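Local coordinates for protein desmoplakin (Homo sapiens, PDB 3R6N) that probably helps to build desmosomes in cell adhesion, through a plakin domain whose spectrin repeats form a rigid rod, at residues T11-R22 against A70-L81; K297-K308 against V318-M326. All blocks are in the same frame, centred on the assembly; numbering follows the deposited sequence.

Interaction 1. Residues T11-R22 against A70-L81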
loop_
_atom_site.group_PDB
_atom_site.type_symbol
_atom_site.label_atom_id
_atom_site.label_comp_id
_atom_site.label_asym_id
_atom_site.label_seq_id
_atom_site.Cartn_x
_atom_site.Cartn_y
_atom_site.Cartn_z
ATOM N N THR A 11 -34.143 -41.530 58.236
ATOM C CA THR A 11 -32.801 -41.158 57.798
ATOM C C THR A 11 -32.546 -41.532 56.335
ATOM O O THR A 11 -31.888 -40.791 55.605
ATOM C CB THR A 11 -31.716 -41.774 58.707
ATOM O OG1 THR A 11 -31.788 -41.174 60.006
ATOM C CG2 THR A 11 -30.334 -41.531 58.132
ATOM N N SER A 12 -33.072 -42.679 55.914
ATOM C CA SER A 12 -32.924 -43.136 54.536
ATOM C C SER A 12 -33.614 -42.184 53.561
ATOM O O SER A 12 -33.056 -41.832 52.521
ATOM C CB SER A 12 -33.487 -44.552 54.381
ATOM O OG SER A 12 -33.414 -45.002 53.037
ATOM N N GLU A 13 -34.830 -41.771 53.905
ATOM C CA GLU A 13 -35.598 -40.868 53.058
ATOM C C GLU A 13 -34.900 -39.519 52.910
ATOM O O GLU A 13 -34.933 -38.909 51.843
ATOM C CB GLU A 13 -37.010 -40.676 53.616
ATOM C CG GLU A 13 -37.906 -39.810 52.745
ATOM C CD GLU A 13 -39.301 -39.642 53.321
ATOM O OE1 GLU A 13 -39.665 -40.406 54.241
ATOM O OE2 GLU A 13 -40.032 -38.744 52.854
ATOM N N CYS A 14 -34.268 -39.059 53.984
ATOM C CA CYS A 14 -33.529 -37.800 53.954
ATOM C C CYS A 14 -32.297 -37.886 53.068
ATOM O O CYS A 14 -32.130 -37.090 52.146
ATOM C CB CYS A 14 -33.111 -37.380 55.361
ATOM S SG CYS A 14 -34.331 -36.392 56.230
ATOM N N LEU A 15 -31.428 -38.848 53.358
ATOM C CA LEU A 15 -30.218 -39.034 52.571
ATOM C C LEU A 15 -30.572 -39.318 51.117
ATOM O O LEU A 15 -29.772 -39.083 50.217
ATOM C CB LEU A 15 -29.372 -40.173 53.141
ATOM C CG LEU A 15 -28.823 -39.997 54.560
ATOM C CD1 LEU A 15 -27.951 -41.182 54.936
ATOM C CD2 LEU A 15 -28.039 -38.703 54.686
ATOM N N GLY A 16 -31.782 -39.820 50.898
ATOM C CA GLY A 16 -32.251 -40.140 49.563
ATOM C C GLY A 16 -32.670 -38.915 48.776
ATOM O O GLY A 16 -32.423 -38.823 47.575
ATOM N N TRP A 17 -33.314 -37.970 49.450
ATOM C CA TRP A 17 -33.705 -36.733 48.798
ATOM C C TRP A 17 -32.502 -35.809 48.660
ATOM O O TRP A 17 -32.340 -35.131 47.645
ATOM C CB TRP A 17 -34.820 -36.032 49.571
ATOM C CG TRP A 17 -35.235 -34.743 48.941
ATOM C CD1 TRP A 17 -36.152 -34.574 47.944
ATOM C CD2 TRP A 17 -34.734 -33.438 49.250
ATOM N NE1 TRP A 17 -36.256 -33.243 47.617
ATOM C CE2 TRP A 17 -35.397 -32.525 48.405
ATOM C CE3 TRP A 17 -33.791 -32.952 50.160
ATOM C CZ2 TRP A 17 -35.149 -31.155 48.447
ATOM C CZ3 TRP A 17 -33.545 -31.589 50.198
ATOM C CH2 TRP A 17 -34.221 -30.708 49.346
ATOM N N MET A 18 -31.656 -35.795 49.684
ATOM C CA MET A 18 -30.464 -34.951 49.680
ATOM C C MET A 18 -29.443 -35.364 48.622
ATOM O O MET A 18 -28.642 -34.548 48.171
ATOM C CB MET A 18 -29.808 -34.936 51.061
ATOM C CG MET A 18 -30.366 -33.871 51.987
ATOM S SD MET A 18 -29.295 -33.579 53.398
ATOM C CE MET A 18 -29.567 -35.074 54.340
ATOM N N ARG A 19 -29.472 -36.632 48.232
ATOM C CA ARG A 19 -28.537 -37.130 47.235
ATOM C C ARG A 19 -29.169 -37.145 45.852
ATOM O O ARG A 19 -28.471 -37.091 44.843
ATOM C CB ARG A 19 -28.012 -38.511 47.631
ATOM C CG ARG A 19 -27.045 -38.453 48.807
ATOM C CD ARG A 19 -26.852 -39.804 49.469
ATOM N NE ARG A 19 -26.025 -39.695 50.667
ATOM C CZ ARG A 19 -25.797 -40.691 51.518
ATOM N NH1 ARG A 19 -26.339 -41.884 51.310
ATOM N NH2 ARG A 19 -25.029 -40.492 52.581
ATOM N N GLN A 20 -30.494 -37.203 45.805
ATOM C CA GLN A 20 -31.191 -37.080 44.536
ATOM C C GLN A 20 -31.076 -35.645 44.027
ATOM O O GLN A 20 -31.212 -35.385 42.831
ATOM C CB GLN A 20 -32.658 -37.493 44.671
ATOM C CG GLN A 20 -33.405 -37.554 43.346
ATOM C CD GLN A 20 -32.704 -38.431 42.322
ATOM O OE1 GLN A 20 -32.115 -39.456 42.665
ATOM N NE2 GLN A 20 -32.760 -38.025 41.058
ATOM N N GLN A 21 -30.816 -34.717 44.946
ATOM C CA GLN A 21 -30.587 -33.322 44.586
ATOM C C GLN A 21 -29.185 -33.127 44.017
ATOM O O GLN A 21 -28.983 -32.314 43.117
ATOM C CB GLN A 21 -30.794 -32.405 45.791
ATOM C CG GLN A 21 -32.210 -32.399 46.333
ATOM C CD GLN A 21 -33.217 -31.894 45.322
ATOM O OE1 GLN A 21 -33.308 -30.692 45.065
ATOM N NE2 GLN A 21 -33.981 -32.813 44.740
ATOM N N ARG A 22 -28.217 -33.872 44.547
ATOM C CA ARG A 22 -26.851 -33.820 44.037
ATOM C C ARG A 22 -26.803 -34.390 42.627
ATOM O O ARG A 22 -26.101 -33.874 41.761
ATOM C CB ARG A 22 -25.896 -34.606 44.937
ATOM C CG ARG A 22 -25.899 -34.167 46.386
ATOM C CD ARG A 22 -24.928 -34.998 47.212
ATOM N NE ARG A 22 -23.539 -34.611 46.983
ATOM C CZ ARG A 22 -22.865 -33.762 47.755
ATOM N NH1 ARG A 22 -23.455 -33.214 48.809
ATOM N NH2 ARG A 22 -21.603 -33.463 47.475
ATOM N N ALA A 70 -26.766 -41.238 63.210
ATOM C CA ALA A 70 -27.792 -40.737 62.303
ATOM C C ALA A 70 -27.797 -39.215 62.219
ATOM O O ALA A 70 -27.684 -38.644 61.134
ATOM C CB ALA A 70 -29.160 -41.245 62.732
ATOM N N ILE A 71 -27.927 -38.567 63.373
ATOM C CA ILE A 71 -27.980 -37.110 63.434
ATOM C C ILE A 71 -26.740 -36.481 62.809
ATOM O O ILE A 71 -26.841 -35.550 62.010
ATOM C CB ILE A 71 -28.125 -36.612 64.884
ATOM C CG1 ILE A 71 -29.385 -37.201 65.524
ATOM C CG2 ILE A 71 -28.145 -35.091 64.923
ATOM C CD1 ILE A 71 -29.572 -36.823 66.970
ATOM N N TYR A 72 -25.572 -36.991 63.177
ATOM C CA TYR A 72 -24.319 -36.478 62.644
ATOM C C TYR A 72 -24.241 -36.694 61.133
ATOM O O TYR A 72 -23.878 -35.786 60.385
ATOM C CB TYR A 72 -23.126 -37.134 63.342
ATOM C CG TYR A 72 -21.791 -36.718 62.768
ATOM C CD1 TYR A 72 -21.154 -35.561 63.201
ATOM C CD2 TYR A 72 -21.173 -37.476 61.783
ATOM C CE1 TYR A 72 -19.935 -35.177 62.674
ATOM C CE2 TYR A 72 -19.955 -37.097 61.249
ATOM C CZ TYR A 72 -19.340 -35.949 61.697
ATOM O OH TYR A 72 -18.125 -35.575 61.160
ATOM N N GLN A 73 -24.594 -37.898 60.694
ATOM C CA GLN A 73 -24.538 -38.255 59.282
ATOM C C GLN A 73 -25.458 -37.388 58.422
ATOM O O GLN A 73 -25.122 -37.049 57.290
ATOM C CB GLN A 73 -24.881 -39.733 59.092
ATOM C CG GLN A 73 -24.902 -40.173 57.636
ATOM C CD GLN A 73 -25.030 -41.675 57.479
ATOM O OE1 GLN A 73 -25.007 -42.418 58.463
ATOM N NE2 GLN A 73 -25.159 -42.132 56.237
ATOM N N LEU A 74 -26.622 -37.043 58.956
ATOM C CA LEU A 74 -27.558 -36.188 58.239
ATOM C C LEU A 74 -27.004 -34.780 58.129
ATOM O O LEU A 74 -27.034 -34.175 57.063
ATOM C CB LEU A 74 -28.916 -36.150 58.943
ATOM C CG LEU A 74 -29.832 -37.359 58.765
ATOM C CD1 LEU A 74 -31.099 -37.184 59.583
ATOM C CD2 LEU A 74 -30.172 -37.564 57.306
ATOM N N GLU A 75 -26.501 -34.259 59.241
ATOM C CA GLU A 75 -25.972 -32.904 59.266
ATOM C C GLU A 75 -24.758 -32.772 58.353
ATOM O O GLU A 75 -24.540 -31.729 57.742
ATOM C CB GLU A 75 -25.608 -32.495 60.695
ATOM C CG GLU A 75 -25.350 -31.006 60.862
ATOM C CD GLU A 75 -26.571 -30.163 60.530
ATOM O OE1 GLU A 75 -27.693 -30.717 60.515
ATOM O OE2 GLU A 75 -26.412 -28.947 60.280
ATOM N N GLU A 76 -23.970 -33.838 58.261
ATOM C CA GLU A 76 -22.762 -33.824 57.449
ATOM C C GLU A 76 -23.111 -33.850 55.969
ATOM O O GLU A 76 -22.417 -33.251 55.144
ATOM C CB GLU A 76 -21.856 -35.005 57.813
ATOM C CG GLU A 76 -20.575 -35.097 56.993
ATOM C CD GLU A 76 -20.782 -35.774 55.648
ATOM O OE1 GLU A 76 -21.492 -36.803 55.597
ATOM O OE2 GLU A 76 -20.239 -35.272 54.641
ATOM N N GLU A 77 -24.191 -34.548 55.636
ATOM C CA GLU A 77 -24.658 -34.620 54.260
ATOM C C GLU A 77 -25.262 -33.293 53.833
ATOM O O GLU A 77 -25.007 -32.809 52.735
ATOM C CB GLU A 77 -25.696 -35.726 54.099
ATOM C CG GLU A 77 -26.166 -35.918 52.673
ATOM C CD GLU A 77 -25.055 -36.400 51.755
ATOM O OE1 GLU A 77 -24.283 -37.294 52.171
ATOM O OE2 GLU A 77 -24.951 -35.882 50.619
ATOM N N TYR A 78 -26.068 -32.706 54.708
ATOM C CA TYR A 78 -26.730 -31.453 54.388
ATOM C C TYR A 78 -25.730 -30.313 54.212
ATOM O O TYR A 78 -25.825 -29.536 53.261
ATOM C CB TYR A 78 -27.768 -31.090 55.450
ATOM C CG TYR A 78 -28.466 -29.788 55.152
ATOM C CD1 TYR A 78 -29.586 -29.747 54.336
ATOM C CD2 TYR A 78 -27.992 -28.593 55.670
ATOM C CE1 TYR A 78 -30.219 -28.553 54.053
ATOM C CE2 TYR A 78 -28.616 -27.395 55.393
ATOM C CZ TYR A 78 -29.729 -27.378 54.584
ATOM O OH TYR A 78 -30.348 -26.178 54.310
ATOM N N GLU A 79 -24.771 -30.217 55.129
ATOM C CA GLU A 79 -23.774 -29.154 55.077
ATOM C C GLU A 79 -22.908 -29.300 53.832
ATOM O O GLU A 79 -22.365 -28.321 53.321
ATOM C CB GLU A 79 -22.904 -29.164 56.336
ATOM C CG GLU A 79 -22.587 -27.779 56.881
ATOM C CD GLU A 79 -23.817 -27.073 57.427
ATOM O OE1 GLU A 79 -24.671 -27.757 58.032
ATOM O OE2 GLU A 79 -23.933 -25.841 57.250
ATOM N N ASN A 80 -22.789 -30.535 53.352
ATOM C CA ASN A 80 -22.021 -30.841 52.152
ATOM C C ASN A 80 -22.784 -30.436 50.892
ATOM O O ASN A 80 -22.212 -29.856 49.970
ATOM C CB ASN A 80 -21.665 -32.331 52.119
ATOM C CG ASN A 80 -20.620 -32.666 51.071
ATOM O OD1 ASN A 80 -20.793 -32.375 49.888
ATOM N ND2 ASN A 80 -19.525 -33.285 51.505
ATOM N N LEU A 81 -24.081 -30.738 50.871
ATOM C CA LEU A 81 -24.965 -30.354 49.773
ATOM C C LEU A 81 -25.040 -28.839 49.684
ATOM O O LEU A 81 -24.832 -28.255 48.626
ATOM C CB LEU A 81 -26.373 -30.906 50.011
ATOM C CG LEU A 81 -27.309 -31.166 48.827
ATOM C CD1 LEU A 81 -28.750 -31.197 49.310
ATOM C CD2 LEU A 81 -27.144 -30.126 47.738
#
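Leu74 and Met18 show how two nearly parallel helices interlock by knobs-into-holes packing, for each projects into a four-residue hole on the other helix. Leu74 sits among Thr11, Cys14, Leu15 and Met18, its CD2 branch doing most of the touching: this methyl lies 3.6 Å from Leu15 CD2. Met18 is the reciprocal knob, held by Leu74, Glu77, Tyr78 and Leu81. A bend at its last torsion (chi3 -72°) carries CE back between Leu74 and the CG of Glu77, while SD lies at the edge of the Tyr78 ring, 5.2 Å from the ring centroid, as a Met-aromatic contact.

The charged contacts gather around Glu77, a third knob, whose aliphatic part packs on Leu15 and Met18 and whose carboxylate serves two arginines. Arg19, extended from CG to NE, offers NE and NH2 to Glu77 OE1 in two weak hydrogen bonds of a salt bridge, with OE1 at the guanidinium edge. The link from Arg22 NH1 to Glu77 OE2 (3.6 Å) is one of charge alone, since that oxygen stands well out of the guanidinium plane. Arg22 instead grips Asn80 end-on: NH1 and NH2 both bond to OD1, the closer, NH2, at 2.8 Å, and both come from one face of the amide.

The axes of the two short segments approach to 10.3 Å, with 15° between their directions, as neighbours in a spectrin-type helical bundle. Helix 34-64 packs against both: its Tyr54 and Ile61 touch Cys14, Tyr54 also stacks on Trp17, and the hydroxyl of Tyr78 hydrogen-bonds to the backbone oxygen of Ile51.

Interaction 2. Residues K297-K308 against V318-M326; sequences KIVHKGDECILK and VTGPGGVDM
Thr319 N reaches Ile306 O at 2.9 Å, nearly straight and in the carbonyl plane, but the pairing is loose, since the return bond from Ile306 N to Thr319 O is weak. Their side chains lie side by side and point the same way, the CG2 methyl of Thr319 set against CB of Ile306. The next pair, Leu307 with Val318, is non-hydrogen-bonded, and its side chains turn to the other face, where both also touch Leu286 of strand 285-288.

Strands 304-309 and 315-319 form an antiparallel hairpin of the SH3 domain, a small beta-barrel fold; Met326, at the start of the next strand, 326-329, is hydrogen-bonded to Val318 and packs against strand 297-299. Its CG, between backbone N and carbonyl carbon (chi1 64°), leads to a sulfur packed on Val299 CG1, and its CE lies 4.1 Å from Lys297 CB.

Val318, Cys305, Val299 and Met326 are buried; around the exposed Lys297, Lys308 and Pro321 the fit is looser. Lys308 stretches past the Thr319 methyl and forms a salt bridge with Asp325, crossing it at about a right angle: NZ lies 3.3 Å from Asp325 OD2, which uses its syn lone pair, with a longer, weak bond to OD1. Lys297, likewise extended, merely runs past Asp325 O, with CD 4.0 Å away. In the loop after Gly320, Pro321, preceded by a cis peptide bond, rests its CB 3.5 Å from Glu304 O.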
loop_
_atom_site.group_PDB
_atom_site.type_symbol
_atom_site.label_atom_id
_atom_site.label_comp_id
_atom_site.label_asym_id
_atom_site.label_seq_id
_atom_site.Cartn_x
_atom_site.Cartn_y
_atom_site.Cartn_z
ATOM N N LYS A 297 -6.945 -25.404 4.064
ATOM C CA LYS A 297 -6.556 -24.614 2.899
ATOM C C LYS A 297 -5.888 -23.336 3.381
ATOM O O LYS A 297 -6.523 -22.489 4.013
ATOM C CB LYS A 297 -7.756 -24.320 1.988
ATOM C CG LYS A 297 -8.137 -25.496 1.084
ATOM C CD LYS A 297 -9.428 -25.245 0.318
ATOM C CE LYS A 297 -9.857 -26.487 -0.461
ATOM N NZ LYS A 297 -11.245 -26.350 -0.992
ATOM N N ILE A 298 -4.596 -23.216 3.095
ATOM C CA ILE A 298 -3.779 -22.140 3.648
ATOM C C ILE A 298 -2.939 -21.424 2.590
ATOM O O ILE A 298 -2.323 -22.062 1.735
ATOM C CB ILE A 298 -2.847 -22.678 4.770
ATOM C CG1 ILE A 298 -1.629 -21.774 4.963
ATOM C CG2 ILE A 298 -2.393 -24.090 4.461
ATOM C CD1 ILE A 298 -1.896 -20.561 5.824
ATOM N N VAL A 299 -2.929 -20.094 2.653
ATOM C CA VAL A 299 -2.016 -19.281 1.851
ATOM C C VAL A 299 -1.090 -18.477 2.757
ATOM O O VAL A 299 -1.518 -17.940 3.780
ATOM C CB VAL A 299 -2.757 -18.316 0.886
ATOM C CG1 VAL A 299 -3.339 -19.081 -0.293
ATOM C CG2 VAL A 299 -3.831 -17.524 1.617
ATOM N N HIS A 300 0.181 -18.405 2.382
ATOM C CA HIS A 300 1.177 -17.711 3.188
ATOM C C HIS A 300 1.485 -16.324 2.644
ATOM O O HIS A 300 1.469 -16.101 1.433
ATOM C CB HIS A 300 2.474 -18.522 3.264
ATOM C CG HIS A 300 2.318 -19.857 3.920
ATOM N ND1 HIS A 300 2.135 -21.023 3.203
ATOM C CD2 HIS A 300 2.322 -20.218 5.224
ATOM C CE1 HIS A 300 2.030 -22.038 4.038
ATOM N NE2 HIS A 300 2.139 -21.578 5.273
ATOM N N LYS A 301 1.771 -15.394 3.548
ATOM C CA LYS A 301 2.191 -14.058 3.154
ATOM C C LYS A 301 3.285 -14.162 2.101
ATOM O O LYS A 301 4.275 -14.877 2.287
ATOM C CB LYS A 301 2.696 -13.275 4.367
ATOM C CG LYS A 301 3.173 -11.873 4.045
ATOM C CD LYS A 301 3.638 -11.155 5.299
ATOM C CE LYS A 301 4.255 -9.803 4.981
ATOM N NZ LYS A 301 4.658 -9.100 6.229
ATOM N N GLY A 302 3.093 -13.463 0.988
ATOM C CA GLY A 302 4.073 -13.452 -0.076
ATOM C C GLY A 302 3.830 -14.502 -1.143
ATOM O O GLY A 302 4.522 -14.516 -2.160
ATOM N N ASP A 303 2.860 -15.385 -0.925
ATOM C CA ASP A 303 2.524 -16.389 -1.930
ATOM C C ASP A 303 1.986 -15.733 -3.204
ATOM O O ASP A 303 1.235 -14.760 -3.143
ATOM C CB ASP A 303 1.501 -17.395 -1.389
ATOM C CG ASP A 303 2.117 -18.410 -0.442
ATOM O OD1 ASP A 303 3.359 -18.422 -0.299
ATOM O OD2 ASP A 303 1.353 -19.204 0.151
ATOM N N GLU A 304 2.381 -16.265 -4.358
ATOM C CA GLU A 304 1.843 -15.805 -5.632
ATOM C C GLU A 304 0.590 -16.589 -5.993
ATOM O O GLU A 304 0.621 -17.812 -6.096
ATOM C CB GLU A 304 2.880 -15.928 -6.750
ATOM C CG GLU A 304 2.275 -15.793 -8.145
ATOM C CD GLU A 304 3.314 -15.708 -9.257
ATOM O OE1 GLU A 304 3.337 -16.620 -10.119
ATOM O OE2 GLU A 304 4.094 -14.725 -9.274
ATOM N N CYS A 305 -0.515 -15.878 -6.181
ATOM C CA CYS A 305 -1.775 -16.510 -6.540
ATOM C C CYS A 305 -2.254 -16.045 -7.905
ATOM O O CYS A 305 -1.871 -14.979 -8.383
ATOM C CB CYS A 305 -2.851 -16.185 -5.506
ATOM S SG CYS A 305 -2.519 -16.758 -3.827
ATOM N N ILE A 306 -3.101 -16.853 -8.527
ATOM C CA ILE A 306 -3.746 -16.460 -9.768
ATOM C C ILE A 306 -5.216 -16.197 -9.486
ATOM O O ILE A 306 -5.865 -16.961 -8.775
ATOM C CB ILE A 306 -3.597 -17.535 -10.870
ATOM C CG1 ILE A 306 -2.136 -17.647 -11.328
ATOM C CG2 ILE A 306 -4.503 -17.217 -12.051
ATOM C CD1 ILE A 306 -1.265 -18.519 -10.434
ATOM N N LEU A 307 -5.727 -15.098 -10.027
ATOM C CA LEU A 307 -7.116 -14.713 -9.830
ATOM C C LEU A 307 -8.018 -15.472 -10.788
ATOM O O LEU A 307 -7.750 -15.530 -11.983
ATOM C CB LEU A 307 -7.269 -13.212 -10.048
ATOM C CG LEU A 307 -8.658 -12.605 -9.869
ATOM C CD1 LEU A 307 -9.191 -12.878 -8.473
ATOM C CD2 LEU A 307 -8.604 -11.109 -10.136
ATOM N N LYS A 308 -9.087 -16.062 -10.266
ATOM C CA LYS A 308 -10.014 -16.806 -11.109
ATOM C C LYS A 308 -11.365 -16.110 -11.245
ATOM O O LYS A 308 -11.906 -16.001 -12.345
ATOM C CB LYS A 308 -10.194 -18.238 -10.601
ATOM C CG LYS A 308 -9.098 -19.193 -11.048
ATOM C CD LYS A 308 -9.545 -20.648 -10.941
ATOM C CE LYS A 308 -8.642 -21.566 -11.763
ATOM N NZ LYS A 308 -9.096 -22.987 -11.750
ATOM N N VAL A 318 -9.382 -17.866 -5.991
ATOM C CA VAL A 318 -7.959 -17.734 -6.241
ATOM C C VAL A 318 -7.307 -19.105 -6.292
ATOM O O VAL A 318 -7.714 -20.018 -5.585
ATOM C CB VAL A 318 -7.300 -16.879 -5.134
ATOM C CG1 VAL A 318 -5.832 -17.209 -5.001
ATOM C CG2 VAL A 318 -7.504 -15.396 -5.409
ATOM N N THR A 319 -6.294 -19.254 -7.134
ATOM C CA THR A 319 -5.573 -20.517 -7.227
ATOM C C THR A 319 -4.110 -20.355 -6.809
ATOM O O THR A 319 -3.710 -19.297 -6.324
ATOM C CB THR A 319 -5.698 -21.136 -8.646
ATOM O OG1 THR A 319 -4.661 -22.103 -8.852
ATOM C CG2 THR A 319 -5.606 -20.063 -9.717
ATOM N N GLY A 320 -3.324 -21.414 -6.981
ATOM C CA GLY A 320 -1.905 -21.389 -6.669
ATOM C C GLY A 320 -1.635 -21.170 -5.195
ATOM O O GLY A 320 -2.566 -20.950 -4.422
ATOM N N PRO A 321 -0.356 -21.237 -4.796
ATOM C CA PRO A 321 0.755 -21.560 -5.693
ATOM C C PRO A 321 0.971 -23.067 -5.791
ATOM O O PRO A 321 1.994 -23.512 -6.315
ATOM C CB PRO A 321 1.945 -20.911 -4.994
ATOM C CG PRO A 321 1.621 -21.073 -3.555
ATOM C CD PRO A 321 0.124 -20.872 -3.452
ATOM N N GLY A 322 0.017 -23.837 -5.281
ATOM C CA GLY A 322 0.068 -25.282 -5.391
ATOM C C GLY A 322 -1.085 -25.801 -6.227
ATOM O O GLY A 322 -1.529 -26.933 -6.059
ATOM N N GLY A 323 -1.575 -24.961 -7.132
ATOM C CA GLY A 323 -2.690 -25.320 -7.988
ATOM C C GLY A 323 -3.974 -25.473 -7.198
ATOM O O GLY A 323 -4.984 -25.957 -7.711
ATOM N N VAL A 324 -3.931 -25.047 -5.941
ATOM C CA VAL A 324 -5.067 -25.178 -5.039
ATOM C C VAL A 324 -6.046 -24.010 -5.163
ATOM O O VAL A 324 -5.716 -22.873 -4.831
ATOM C CB VAL A 324 -4.593 -25.286 -3.581
ATOM C CG1 VAL A 324 -5.768 -25.575 -2.655
ATOM C CG2 VAL A 324 -3.527 -26.363 -3.456
ATOM N N ASP A 325 -7.248 -24.300 -5.651
ATOM C CA ASP A 325 -8.311 -23.305 -5.701
ATOM C C ASP A 325 -8.778 -23.004 -4.287
ATOM O O ASP A 325 -8.915 -23.910 -3.469
ATOM C CB ASP A 325 -9.494 -23.817 -6.530
ATOM C CG ASP A 325 -9.285 -23.643 -8.026
ATOM O OD1 ASP A 325 -8.149 -23.329 -8.442
ATOM O OD2 ASP A 325 -10.264 -23.823 -8.787
ATOM N N MET A 326 -9.018 -21.731 -3.997
ATOM C CA MET A 326 -9.557 -21.342 -2.700
ATOM C C MET A 326 -10.143 -19.931 -2.692
ATOM O O MET A 326 -9.743 -19.071 -3.476
ATOM C CB MET A 326 -8.506 -21.502 -1.599
ATOM C CG MET A 326 -7.283 -20.610 -1.737
ATOM S SD MET A 326 -6.095 -20.901 -0.407
ATOM C CE MET A 326 -5.452 -22.508 -0.861
#

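In the fold
Interaction 1 joins helix 5-24 to the long helix 68-117 near one end of the rod, its centre about 71 Å from that of the chain, whereas interaction 2, whose centre is about 20 Å from that of the chain, belongs to the SH3 domain. Their centres are about 65 Å apart and their nearest atoms about 43 Å, so they do not touch; along the sequence the first closes before the second opens. Neither segment pair contributes to the observed ligand pockets: Trp108, Asp111, Glu115, Arg138 and Gln141 line the one for 2,3-dihydroxy-1,4-dithiobutane (DTT), and Leu149, Lys153, Leu177 and Gln178 that for (4S,5S)-1,2-dithiane-4,5-diol.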